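Local coordinates for protein glucose-6-phosphate 1-dehydrogenase (Mycobacterium avium, PDB 4LGV) that probably catalyses the NADP-dependent oxidation of glucose 6-phosphate to 6-phosphogluconolactone, the first step of the oxidative pentose phosphate pathway, at residues Phe48-Glu58 against Glu90-Leu100; Leu60-Asp71 against Leu100-Gly109. All coordinates share one frame; numbering follows the deposited sequence. Where two conformers were deposited one is given.

Contact 1. Residues Phe48-Glu58 against Glu90-Leu100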
loop_
_atom_site.group_PDB
_atom_site.type_symbol
_atom_site.label_atom_id
_atom_site.label_comp_id
_atom_site.label_asym_id
_atom_site.label_seq_id
_atom_site.Cartn_x
_atom_site.Cartn_y
_atom_site.Cartn_z
ATOM N N PHE A 48 -16.383 49.594 -2.399
ATOM C CA PHE A 48 -16.097 50.619 -3.406
ATOM C C PHE A 48 -14.753 50.417 -4.123
ATOM O O PHE A 48 -14.674 50.467 -5.367
ATOM C CB PHE A 48 -16.150 51.994 -2.812
ATOM C CG PHE A 48 -17.540 52.508 -2.603
ATOM C CD1 PHE A 48 -18.438 52.535 -3.630
ATOM C CD2 PHE A 48 -17.920 53.030 -1.370
ATOM C CE1 PHE A 48 -19.693 53.019 -3.437
ATOM C CE2 PHE A 48 -19.203 53.531 -1.175
ATOM C CZ PHE A 48 -20.090 53.515 -2.211
ATOM N N ARG A 49 -13.711 50.172 -3.356
ATOM C CA ARG A 49 -12.402 49.837 -3.931
ATOM C C ARG A 49 -12.436 48.606 -4.852
ATOM O O ARG A 49 -11.878 48.612 -5.951
ATOM C CB ARG A 49 -11.406 49.594 -2.801
ATOM C CG ARG A 49 -9.968 49.570 -3.279
ATOM C CD ARG A 49 -9.066 48.895 -2.266
ATOM N NE ARG A 49 -7.725 48.865 -2.767
ATOM C CZ ARG A 49 -6.650 48.539 -2.056
ATOM N NH1 ARG A 49 -6.758 48.164 -0.776
ATOM N NH2 ARG A 49 -5.459 48.547 -2.650
ATOM N N ALA A 50 -13.126 47.567 -4.421
ATOM C CA ALA A 50 -13.249 46.337 -5.214
ATOM C C ALA A 50 -13.989 46.581 -6.537
ATOM O O ALA A 50 -13.518 46.137 -7.575
ATOM C CB ALA A 50 -13.954 45.291 -4.414
ATOM N N LEU A 51 -15.082 47.367 -6.502
ATOM C CA LEU A 51 -15.763 47.713 -7.706
ATOM C C LEU A 51 -14.884 48.555 -8.654
ATOM O O LEU A 51 -14.841 48.340 -9.885
ATOM C CB LEU A 51 -17.046 48.483 -7.382
ATOM C CG LEU A 51 -18.116 47.677 -6.651
ATOM C CD1 LEU A 51 -19.249 48.588 -6.210
ATOM C CD2 LEU A 51 -18.637 46.595 -7.536
ATOM N N TYR A 52 -14.174 49.508 -8.068
ATOM C CA TYR A 52 -13.228 50.342 -8.820
ATOM C C TYR A 52 -12.204 49.471 -9.526
ATOM O O TYR A 52 -11.891 49.690 -10.732
ATOM C CB TYR A 52 -12.545 51.366 -7.882
ATOM C CG TYR A 52 -11.459 52.153 -8.531
ATOM C CD1 TYR A 52 -11.750 53.313 -9.250
ATOM C CD2 TYR A 52 -10.121 51.743 -8.460
ATOM C CE1 TYR A 52 -10.753 53.994 -9.932
ATOM C CE2 TYR A 52 -9.110 52.446 -9.114
ATOM C CZ TYR A 52 -9.433 53.559 -9.826
ATOM O OH TYR A 52 -8.435 54.247 -10.457
ATOM N N ARG A 53 -11.651 48.490 -8.810
ATOM C CA ARG A 53 -10.590 47.627 -9.405
ATOM C C ARG A 53 -11.145 46.740 -10.509
ATOM O O ARG A 53 -10.508 46.514 -11.532
ATOM C CB ARG A 53 -9.905 46.775 -8.332
ATOM C CG ARG A 53 -9.060 47.588 -7.354
ATOM C CD ARG A 53 -8.689 46.789 -6.108
ATOM N NE ARG A 53 -7.915 45.574 -6.370
ATOM C CZ ARG A 53 -6.584 45.506 -6.399
ATOM N NH1 ARG A 53 -5.834 46.548 -6.147
ATOM N NH2 ARG A 53 -6.007 44.346 -6.650
ATOM N N LEU A 54 -12.373 46.280 -10.334
ATOM C CA LEU A 54 -13.001 45.463 -11.368
ATOM C C LEU A 54 -13.237 46.337 -12.595
ATOM O O LEU A 54 -13.019 45.893 -13.724
ATOM C CB LEU A 54 -14.283 44.830 -10.863
ATOM C CG LEU A 54 -14.155 43.710 -9.814
ATOM C CD1 LEU A 54 -15.496 43.463 -9.122
ATOM C CD2 LEU A 54 -13.680 42.426 -10.436
ATOM N N GLU A 55 -13.634 47.593 -12.376
ATOM C CA GLU A 55 -13.791 48.544 -13.478
ATOM C C GLU A 55 -12.493 48.802 -14.198
ATOM O O GLU A 55 -12.446 48.794 -15.423
ATOM C CB GLU A 55 -14.337 49.871 -12.968
ATOM C CG GLU A 55 -14.652 50.877 -14.056
ATOM C CD GLU A 55 -15.832 50.441 -14.860
ATOM O OE1 GLU A 55 -16.959 50.463 -14.330
ATOM O OE2 GLU A 55 -15.641 50.044 -16.012
ATOM N N ARG A 56 -11.429 49.034 -13.454
ATOM C CA ARG A 56 -10.130 49.168 -14.077
ATOM C C ARG A 56 -9.737 47.981 -14.959
ATOM O O ARG A 56 -9.148 48.166 -15.998
ATOM C CB ARG A 56 -9.021 49.406 -13.032
ATOM C CG ARG A 56 -7.641 49.624 -13.676
ATOM C CD ARG A 56 -6.636 50.114 -12.645
ATOM N NE ARG A 56 -6.407 49.098 -11.608
ATOM C CZ ARG A 56 -6.145 49.329 -10.314
ATOM N NH1 ARG A 56 -6.040 50.564 -9.841
ATOM N NH2 ARG A 56 -5.958 48.290 -9.495
ATOM N N ARG A 57 -10.007 46.768 -14.499
ATOM C CA ARG A 57 -9.718 45.543 -15.266
ATOM C C ARG A 57 -10.773 45.272 -16.357
ATOM O O ARG A 57 -10.733 44.229 -17.012
ATOM C CB ARG A 57 -9.681 44.334 -14.330
ATOM C CG ARG A 57 -8.524 44.368 -13.364
ATOM C CD ARG A 57 -8.246 43.006 -12.738
ATOM N NE ARG A 57 -9.273 42.651 -11.775
ATOM C CZ ARG A 57 -9.287 43.027 -10.486
ATOM N NH1 ARG A 57 -8.319 43.776 -9.968
ATOM N NH2 ARG A 57 -10.292 42.654 -9.696
ATOM N N GLU A 58 -11.715 46.203 -16.515
ATOM C CA GLU A 58 -12.792 46.111 -17.502
ATOM C C GLU A 58 -13.694 44.900 -17.268
ATOM O O GLU A 58 -14.235 44.359 -18.192
ATOM C CB GLU A 58 -12.235 46.114 -18.925
ATOM C CG GLU A 58 -11.452 47.393 -19.254
ATOM C CD GLU A 58 -10.756 47.382 -20.603
ATOM O OE1 GLU A 58 -10.646 46.323 -21.252
ATOM O OE2 GLU A 58 -10.300 48.445 -21.007
ATOM N N GLU A 90 -5.348 52.954 -2.896
ATOM C CA GLU A 90 -5.482 52.573 -4.307
ATOM C C GLU A 90 -5.106 53.735 -5.254
ATOM O O GLU A 90 -5.494 54.896 -5.024
ATOM C CB GLU A 90 -6.951 52.143 -4.555
ATOM C CG GLU A 90 -7.234 51.553 -5.925
ATOM C CD GLU A 90 -6.512 50.244 -6.120
ATOM O OE1 GLU A 90 -6.613 49.355 -5.254
ATOM O OE2 GLU A 90 -5.836 50.134 -7.139
ATOM N N THR A 91 -4.329 53.433 -6.292
ATOM C CA THR A 91 -4.028 54.408 -7.342
ATOM C C THR A 91 -5.352 54.849 -7.998
ATOM O O THR A 91 -6.113 54.023 -8.495
ATOM C CB THR A 91 -3.115 53.802 -8.413
ATOM O OG1 THR A 91 -1.835 53.473 -7.839
ATOM C CG2 THR A 91 -2.875 54.804 -9.568
ATOM N N PHE A 92 -5.612 56.148 -7.987
ATOM C CA PHE A 92 -6.894 56.714 -8.440
ATOM C C PHE A 92 -6.774 57.295 -9.852
ATOM O O PHE A 92 -5.927 58.167 -10.121
ATOM C CB PHE A 92 -7.385 57.810 -7.480
ATOM C CG PHE A 92 -8.805 58.232 -7.741
ATOM C CD1 PHE A 92 -9.847 57.549 -7.166
ATOM C CD2 PHE A 92 -9.094 59.281 -8.582
ATOM C CE1 PHE A 92 -11.146 57.914 -7.401
ATOM C CE2 PHE A 92 -10.399 59.676 -8.832
ATOM C CZ PHE A 92 -11.428 58.985 -8.246
ATOM N N ASP A 93 -7.583 56.767 -10.752
ATOM C CA ASP A 93 -7.667 57.230 -12.147
ATOM C C ASP A 93 -9.108 57.689 -12.367
ATOM O O ASP A 93 -10.046 56.919 -12.231
ATOM C CB ASP A 93 -7.266 56.075 -13.059
ATOM C CG ASP A 93 -7.457 56.351 -14.523
ATOM O OD1 ASP A 93 -8.234 57.255 -14.911
ATOM O OD2 ASP A 93 -6.747 55.686 -15.333
ATOM N N ASP A 94 -9.252 58.968 -12.649
ATOM C CA ASP A 94 -10.519 59.632 -12.743
ATOM C C ASP A 94 -11.375 59.123 -13.893
ATOM O O ASP A 94 -12.607 59.099 -13.760
ATOM C CB ASP A 94 -10.310 61.141 -12.795
ATOM C CG ASP A 94 -11.585 61.958 -12.399
ATOM O OD1 ASP A 94 -12.451 61.521 -11.581
ATOM O OD2 ASP A 94 -11.710 63.081 -12.922
ATOM N N ALA A 95 -10.768 58.731 -15.010
ATOM C CA ALA A 95 -11.514 58.119 -16.113
ATOM C C ALA A 95 -12.138 56.795 -15.704
ATOM O O ALA A 95 -13.275 56.502 -16.091
ATOM C CB ALA A 95 -10.624 57.903 -17.352
ATOM N N VAL A 96 -11.400 55.992 -14.936
ATOM C CA VAL A 96 -11.897 54.720 -14.428
ATOM C C VAL A 96 -13.040 54.984 -13.506
ATOM O O VAL A 96 -14.063 54.286 -13.560
ATOM C CB VAL A 96 -10.791 53.920 -13.708
ATOM C CG1 VAL A 96 -11.339 52.664 -13.049
ATOM C CG2 VAL A 96 -9.662 53.528 -14.688
ATOM N N PHE A 97 -12.878 55.962 -12.615
ATOM C CA PHE A 97 -13.916 56.270 -11.643
ATOM C C PHE A 97 -15.180 56.739 -12.359
ATOM O O PHE A 97 -16.281 56.328 -12.005
ATOM C CB PHE A 97 -13.478 57.318 -10.619
ATOM C CG PHE A 97 -14.540 57.662 -9.635
ATOM C CD1 PHE A 97 -14.697 56.886 -8.532
ATOM C CD2 PHE A 97 -15.458 58.700 -9.876
ATOM C CE1 PHE A 97 -15.709 57.123 -7.624
ATOM C CE2 PHE A 97 -16.503 58.949 -8.971
ATOM C CZ PHE A 97 -16.605 58.151 -7.830
ATOM N N ASP A 98 -15.010 57.542 -13.404
ATOM C CA ASP A 98 -16.171 58.034 -14.161
ATOM C C ASP A 98 -16.953 56.897 -14.818
ATOM O O ASP A 98 -18.176 56.960 -14.877
ATOM C CB ASP A 98 -15.817 59.133 -15.199
ATOM C CG ASP A 98 -15.594 60.513 -14.575
ATOM O OD1 ASP A 98 -15.875 60.701 -13.373
ATOM O OD2 ASP A 98 -15.118 61.436 -15.313
ATOM N N ARG A 99 -16.261 55.861 -15.288
ATOM C CA ARG A 99 -16.971 54.670 -15.839
ATOM C C ARG A 99 -17.777 53.995 -14.751
ATOM O O ARG A 99 -18.895 53.617 -14.972
ATOM C CB ARG A 99 -16.028 53.650 -16.432
ATOM C CG ARG A 99 -15.517 54.011 -17.830
ATOM C CD ARG A 99 -15.115 52.753 -18.591
ATOM N NE ARG A 99 -14.192 51.902 -17.833
ATOM C CZ ARG A 99 -12.869 52.024 -17.813
ATOM N NH1 ARG A 99 -12.263 52.991 -18.475
ATOM N NH2 ARG A 99 -12.136 51.138 -17.128
ATOM N N LEU A 100 -17.213 53.901 -13.562
ATOM C CA LEU A 100 -17.925 53.269 -12.466
ATOM C C LEU A 100 -19.157 54.114 -12.112
ATOM O O LEU A 100 -20.235 53.577 -11.939
ATOM C CB LEU A 100 -17.010 53.108 -11.249
ATOM C CG LEU A 100 -17.645 52.604 -9.942
ATOM C CD1 LEU A 100 -18.351 51.277 -10.164
ATOM C CD2 LEU A 100 -16.561 52.465 -8.875
HETATM O O HOH W 1 -6.015 52.891 -10.816
HETATM O O HOH W 2 -9.061 50.574 -17.176
#

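Contact 2. Residues Leu60-Asp71 against Leu100-Gly109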
loop_
_atom_site.group_PDB
_atom_site.type_symbol
_atom_site.label_atom_id
_atom_site.label_comp_id
_atom_site.label_asym_id
_atom_site.label_seq_id
_atom_site.Cartn_x
_atom_site.Cartn_y
_atom_site.Cartn_z
ATOM N N LEU A 60 -16.465 44.996 -15.076
ATOM C CA LEU A 60 -17.862 45.419 -14.823
ATOM C C LEU A 60 -18.553 45.732 -16.148
ATOM O O LEU A 60 -18.044 46.518 -16.953
ATOM C CB LEU A 60 -17.902 46.677 -13.959
ATOM C CG LEU A 60 -17.374 46.564 -12.518
ATOM C CD1 LEU A 60 -17.543 47.890 -11.800
ATOM C CD2 LEU A 60 -18.076 45.472 -11.734
ATOM N N GLU A 61 -19.693 45.099 -16.387
ATOM C CA GLU A 61 -20.409 45.268 -17.662
ATOM C C GLU A 61 -21.885 45.604 -17.480
ATOM O O GLU A 61 -22.591 45.681 -18.459
ATOM C CB GLU A 61 -20.315 43.987 -18.524
ATOM C CG GLU A 61 -18.888 43.516 -18.832
ATOM C CD GLU A 61 -18.750 42.035 -19.231
ATOM O OE1 GLU A 61 -19.566 41.165 -18.827
ATOM O OE2 GLU A 61 -17.758 41.741 -19.922
ATOM N N HIS A 62 -22.326 45.801 -16.241
ATOM C CA HIS A 62 -23.729 45.891 -15.912
ATOM C C HIS A 62 -23.996 46.998 -14.874
ATOM O O HIS A 62 -23.114 47.372 -14.113
ATOM C CB HIS A 62 -24.229 44.523 -15.393
ATOM C CG HIS A 62 -24.167 43.434 -16.420
ATOM N ND1 HIS A 62 -23.195 42.451 -16.409
ATOM C CD2 HIS A 62 -24.890 43.236 -17.548
ATOM C CE1 HIS A 62 -23.356 41.663 -17.465
ATOM N NE2 HIS A 62 -24.371 42.129 -18.175
ATOM N N PRO A 63 -25.221 47.514 -14.832
ATOM C CA PRO A 63 -25.563 48.512 -13.848
ATOM C C PRO A 63 -25.504 48.029 -12.375
ATOM O O PRO A 63 -25.613 46.819 -12.075
ATOM C CB PRO A 63 -26.991 48.905 -14.237
ATOM C CG PRO A 63 -27.183 48.398 -15.655
ATOM C CD PRO A 63 -26.370 47.157 -15.691
ATOM N N ILE A 64 -25.287 48.993 -11.495
ATOM C CA ILE A 64 -25.179 48.767 -10.083
ATOM C C ILE A 64 -26.116 49.700 -9.386
ATOM O O ILE A 64 -26.033 50.906 -9.560
ATOM C CB ILE A 64 -23.773 49.046 -9.563
ATOM C CG1 ILE A 64 -22.756 48.217 -10.343
ATOM C CG2 ILE A 64 -23.710 48.682 -8.077
ATOM C CD1 ILE A 64 -21.330 48.564 -10.009
ATOM N N ILE A 65 -27.015 49.137 -8.586
ATOM C CA ILE A 65 -27.965 49.934 -7.791
ATOM C C ILE A 65 -27.551 49.844 -6.336
ATOM O O ILE A 65 -27.567 48.764 -5.764
ATOM C CB ILE A 65 -29.388 49.388 -7.958
ATOM C CG1 ILE A 65 -29.804 49.451 -9.410
ATOM C CG2 ILE A 65 -30.354 50.160 -7.091
ATOM C CD1 ILE A 65 -31.140 48.824 -9.674
ATOM N N GLY A 66 -27.162 50.969 -5.749
ATOM C CA GLY A 66 -26.901 51.069 -4.325
ATOM C C GLY A 66 -28.169 51.358 -3.551
ATOM O O GLY A 66 -28.972 52.214 -3.964
ATOM N N VAL A 67 -28.336 50.667 -2.408
ATOM C CA VAL A 67 -29.475 50.875 -1.518
ATOM C C VAL A 67 -29.038 51.097 -0.070
ATOM O O VAL A 67 -28.174 50.401 0.428
ATOM C CB VAL A 67 -30.426 49.672 -1.541
ATOM C CG1 VAL A 67 -31.629 49.930 -0.667
ATOM C CG2 VAL A 67 -30.892 49.341 -2.960
ATOM N N ALA A 68 -29.617 52.108 0.575
ATOM C CA ALA A 68 -29.360 52.400 1.967
ATOM C C ALA A 68 -30.483 53.294 2.546
ATOM O O ALA A 68 -31.285 53.847 1.794
ATOM C CB ALA A 68 -27.997 53.062 2.121
ATOM N N SER A 69 -30.478 53.488 3.856
ATOM C CA SER A 69 -31.393 54.420 4.493
ATOM C C SER A 69 -31.002 55.888 4.360
ATOM O O SER A 69 -31.845 56.752 4.446
ATOM C CB SER A 69 -31.514 54.096 5.988
ATOM O OG SER A 69 -30.292 54.355 6.647
ATOM N N ASP A 70 -29.736 56.190 4.109
ATOM C CA ASP A 70 -29.337 57.604 4.098
ATOM C C ASP A 70 -30.113 58.414 3.045
ATOM O O ASP A 70 -30.217 58.022 1.884
ATOM C CB ASP A 70 -27.851 57.749 3.849
ATOM C CG ASP A 70 -27.036 56.839 4.746
ATOM O OD1 ASP A 70 -27.220 55.599 4.726
ATOM O OD2 ASP A 70 -26.144 57.330 5.404
ATOM N N ASP A 71 -30.598 59.577 3.458
ATOM C CA ASP A 71 -31.289 60.471 2.545
ATOM C C ASP A 71 -30.246 61.367 1.907
ATOM O O ASP A 71 -30.022 62.501 2.335
ATOM C CB ASP A 71 -32.352 61.273 3.303
ATOM C CG ASP A 71 -33.242 62.104 2.399
ATOM O OD1 ASP A 71 -33.176 61.958 1.163
ATOM O OD2 ASP A 71 -34.044 62.919 2.961
ATOM N N LEU A 100 -17.213 53.901 -13.562
ATOM C CA LEU A 100 -17.925 53.269 -12.466
ATOM C C LEU A 100 -19.157 54.114 -12.112
ATOM O O LEU A 100 -20.235 53.577 -11.939
ATOM C CB LEU A 100 -17.010 53.108 -11.249
ATOM C CG LEU A 100 -17.645 52.604 -9.942
ATOM C CD1 LEU A 100 -18.351 51.277 -10.164
ATOM C CD2 LEU A 100 -16.561 52.465 -8.875
ATOM N N ALA A 101 -18.982 55.418 -11.971
ATOM C CA ALA A 101 -20.098 56.315 -11.642
ATOM C C ALA A 101 -21.210 56.205 -12.655
ATOM O O ALA A 101 -22.381 56.184 -12.299
ATOM C CB ALA A 101 -19.608 57.735 -11.567
ATOM N N GLY A 102 -20.839 56.070 -13.919
ATOM C CA GLY A 102 -21.810 55.863 -14.998
ATOM C C GLY A 102 -22.711 54.656 -14.866
ATOM O O GLY A 102 -23.813 54.659 -15.424
ATOM N N ARG A 103 -22.253 53.626 -14.136
ATOM C CA ARG A 103 -23.038 52.409 -13.903
ATOM C C ARG A 103 -23.909 52.490 -12.643
ATOM O O ARG A 103 -24.805 51.665 -12.450
ATOM C CB ARG A 103 -22.111 51.228 -13.675
ATOM C CG ARG A 103 -21.214 50.944 -14.823
ATOM C CD ARG A 103 -20.354 49.694 -14.565
ATOM N NE ARG A 103 -19.237 49.726 -15.484
ATOM C CZ ARG A 103 -19.312 49.507 -16.797
ATOM N NH1 ARG A 103 -20.466 49.169 -17.390
ATOM N NH2 ARG A 103 -18.189 49.600 -17.534
ATOM N N LEU A 104 -23.613 53.449 -11.778
ATOM C CA LEU A 104 -24.175 53.472 -10.436
ATOM C C LEU A 104 -25.448 54.295 -10.338
ATOM O O LEU A 104 -25.519 55.372 -10.879
ATOM C CB LEU A 104 -23.144 54.050 -9.498
ATOM C CG LEU A 104 -23.269 53.760 -8.001
ATOM C CD1 LEU A 104 -23.352 52.275 -7.677
ATOM C CD2 LEU A 104 -22.040 54.360 -7.312
ATOM N N SER A 105 -26.478 53.747 -9.684
ATOM C CA SER A 105 -27.636 54.530 -9.243
ATOM C C SER A 105 -27.829 54.313 -7.758
ATOM O O SER A 105 -27.226 53.417 -7.168
ATOM C CB SER A 105 -28.915 54.184 -10.048
ATOM O OG SER A 105 -29.203 52.804 -9.978
ATOM N N TYR A 106 -28.684 55.122 -7.144
ATOM C CA TYR A 106 -28.915 55.070 -5.705
ATOM C C TYR A 106 -30.374 55.158 -5.361
ATOM O O TYR A 106 -31.158 55.937 -5.942
ATOM C CB TYR A 106 -28.194 56.194 -4.996
ATOM C CG TYR A 106 -28.363 56.177 -3.472
ATOM C CD1 TYR A 106 -27.845 55.145 -2.714
ATOM C CD2 TYR A 106 -29.057 57.191 -2.805
ATOM C CE1 TYR A 106 -27.982 55.117 -1.345
ATOM C CE2 TYR A 106 -29.216 57.165 -1.419
ATOM C CZ TYR A 106 -28.648 56.132 -0.678
ATOM O OH TYR A 106 -28.818 56.059 0.706
ATOM N N LEU A 107 -30.745 54.349 -4.382
ATOM C CA LEU A 107 -32.098 54.278 -3.910
ATOM C C LEU A 107 -32.117 54.268 -2.387
ATOM O O LEU A 107 -31.462 53.426 -1.752
ATOM C CB LEU A 107 -32.681 53.033 -4.503
ATOM C CG LEU A 107 -34.172 52.841 -4.452
ATOM C CD1 LEU A 107 -34.875 53.964 -5.212
ATOM C CD2 LEU A 107 -34.495 51.497 -5.069
ATOM N N SER A 108 -32.815 55.259 -1.832
ATOM C CA SER A 108 -32.928 55.498 -0.393
ATOM C C SER A 108 -34.246 54.985 0.182
ATOM O O SER A 108 -35.308 55.244 -0.392
ATOM C CB SER A 108 -32.906 57.037 -0.071
ATOM O OG SER A 108 -32.758 57.217 1.316
ATOM N N GLY A 109 -34.181 54.321 1.337
ATOM C CA GLY A 109 -35.402 53.959 2.024
ATOM C C GLY A 109 -35.146 53.020 3.166
ATOM O O GLY A 109 -34.001 52.710 3.464
HETATM O O HOH W 3 -27.639 51.727 -11.831
#

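Contact 1. Residues Phe48-Glu58 against Glu90-Leu100
Y52 and V96 touch where helix 48-56 passes the loop 90-93 and helix 94-100, the two short axes coming within 9.1 Å at an angle of 106°. CG of Y52 lies anti to the backbone N (chi1 174°), which carries the ring toward the loop. CE1 of Y52 meets CG1 of V96 at 3.4 Å, and the two side chains cross at about a right angle. The ring is near parallel to that of F92 but slid away, so overlap is slight. OH of Y52 accepts from N of D93 at 2.7 Å. D93 is also the N-cap of the helix, its OD1 taking weak bonds from A95 N and V96 N. A water joins Y52 OH, R56 NH1 and T91 O.

On one flank E90 is held by three arginines. R49 comes side-on, with NE and NH2 both on OE1. R49 NE meets E90 OE1 at 2.8 Å, on the anti lone pair of that oxygen. R53 NH1 reaches the same oxygen on its syn side; R53 also pairs with E417. R56 grips E90 OE2 end-on with NH1, at 2.7 Å, and NH2. On the other flank R99 NE binds E55 OE2 at 3.0 Å from above the carboxylate plane, while R99 NH2 reaches E55 O at 2.9 Å. OE1 of E55 pairs with R103. L100 CD2 packs against the backbone of Y52, and its CD1 lies near L51 CB. Five arginine N-H groups converge on the buried E90 carboxylate, which should strongly favour its charged form and pin the loop to the helix.

Contact 2. Residues Leu60-Asp71 against Leu100-Gly109
The ring of Y106 and the guanidinium of R103 are the flat groups here, one near each end of a parallel strand pair in the Rossmann-type dinucleotide-binding domain. D70 O lies in plane at the edge of the Y106 ring, and S108 N sits over one face, offset toward the rim. CD1 of Y106 comes 3.4 Å from G66 O, and CE1 lies near A68 CB. The R103 guanidinium has L60 O 3.1 Å above one face, with E61 N over that face too. The L60 carbonyl rests over the face of the cation and is not hydrogen-bonded to NH2. The R103 chain is extended from CG to NE, and its CD passes H62 O. NE forms a salt bridge with E55.

Strands 64-68 and 104-108 pair I64 with L104, I65 with S105, G66 with Y106, V67 with L107 and A68 with S108. The ladder starts with I64 N to R103 O and ends with G109 N to A68 O. Its bond from L107 N to G66 O is 2.8 Å long. One face carries I64, L104, Y106 and A68. There CG2 of I64 meets CD1 of L104 at 3.6 Å, and L104 and Y106 also touch helix 74-87. The face with I65, V67 and L107 lies under helix 114-123. A water bridges I64 O and S105 OG.

Beyond the strands, S108 OG donates to D70 O in one of two conformers, so that bond is doubtful. Y106 OH donates at 2.7 Å to D70 O in the carbonyl plane, on a lone pair.

The centres of contacts 1 and 2 lie about 15 Å apart, both within the NAD(P)-binding domain. Their segments alternate along the chain: 48-58, 60-71, 90-100, then 100-109. Helix 41-56 leads into strand 64-68, and helix 94-103 runs directly into strand 104-108, with L100 common to both contacts. Contact 1 joins the two helices; contact 2 joins the strands that follow them, at the outer end of the six-stranded parallel sheet. E55 and R103 tie the two sites by a salt bridge, OE1 to NE at 2.7 Å. L60 packs on L51, L54 and E55. Helix packing and edge-strand pairing thus form one continuous unit of the domain.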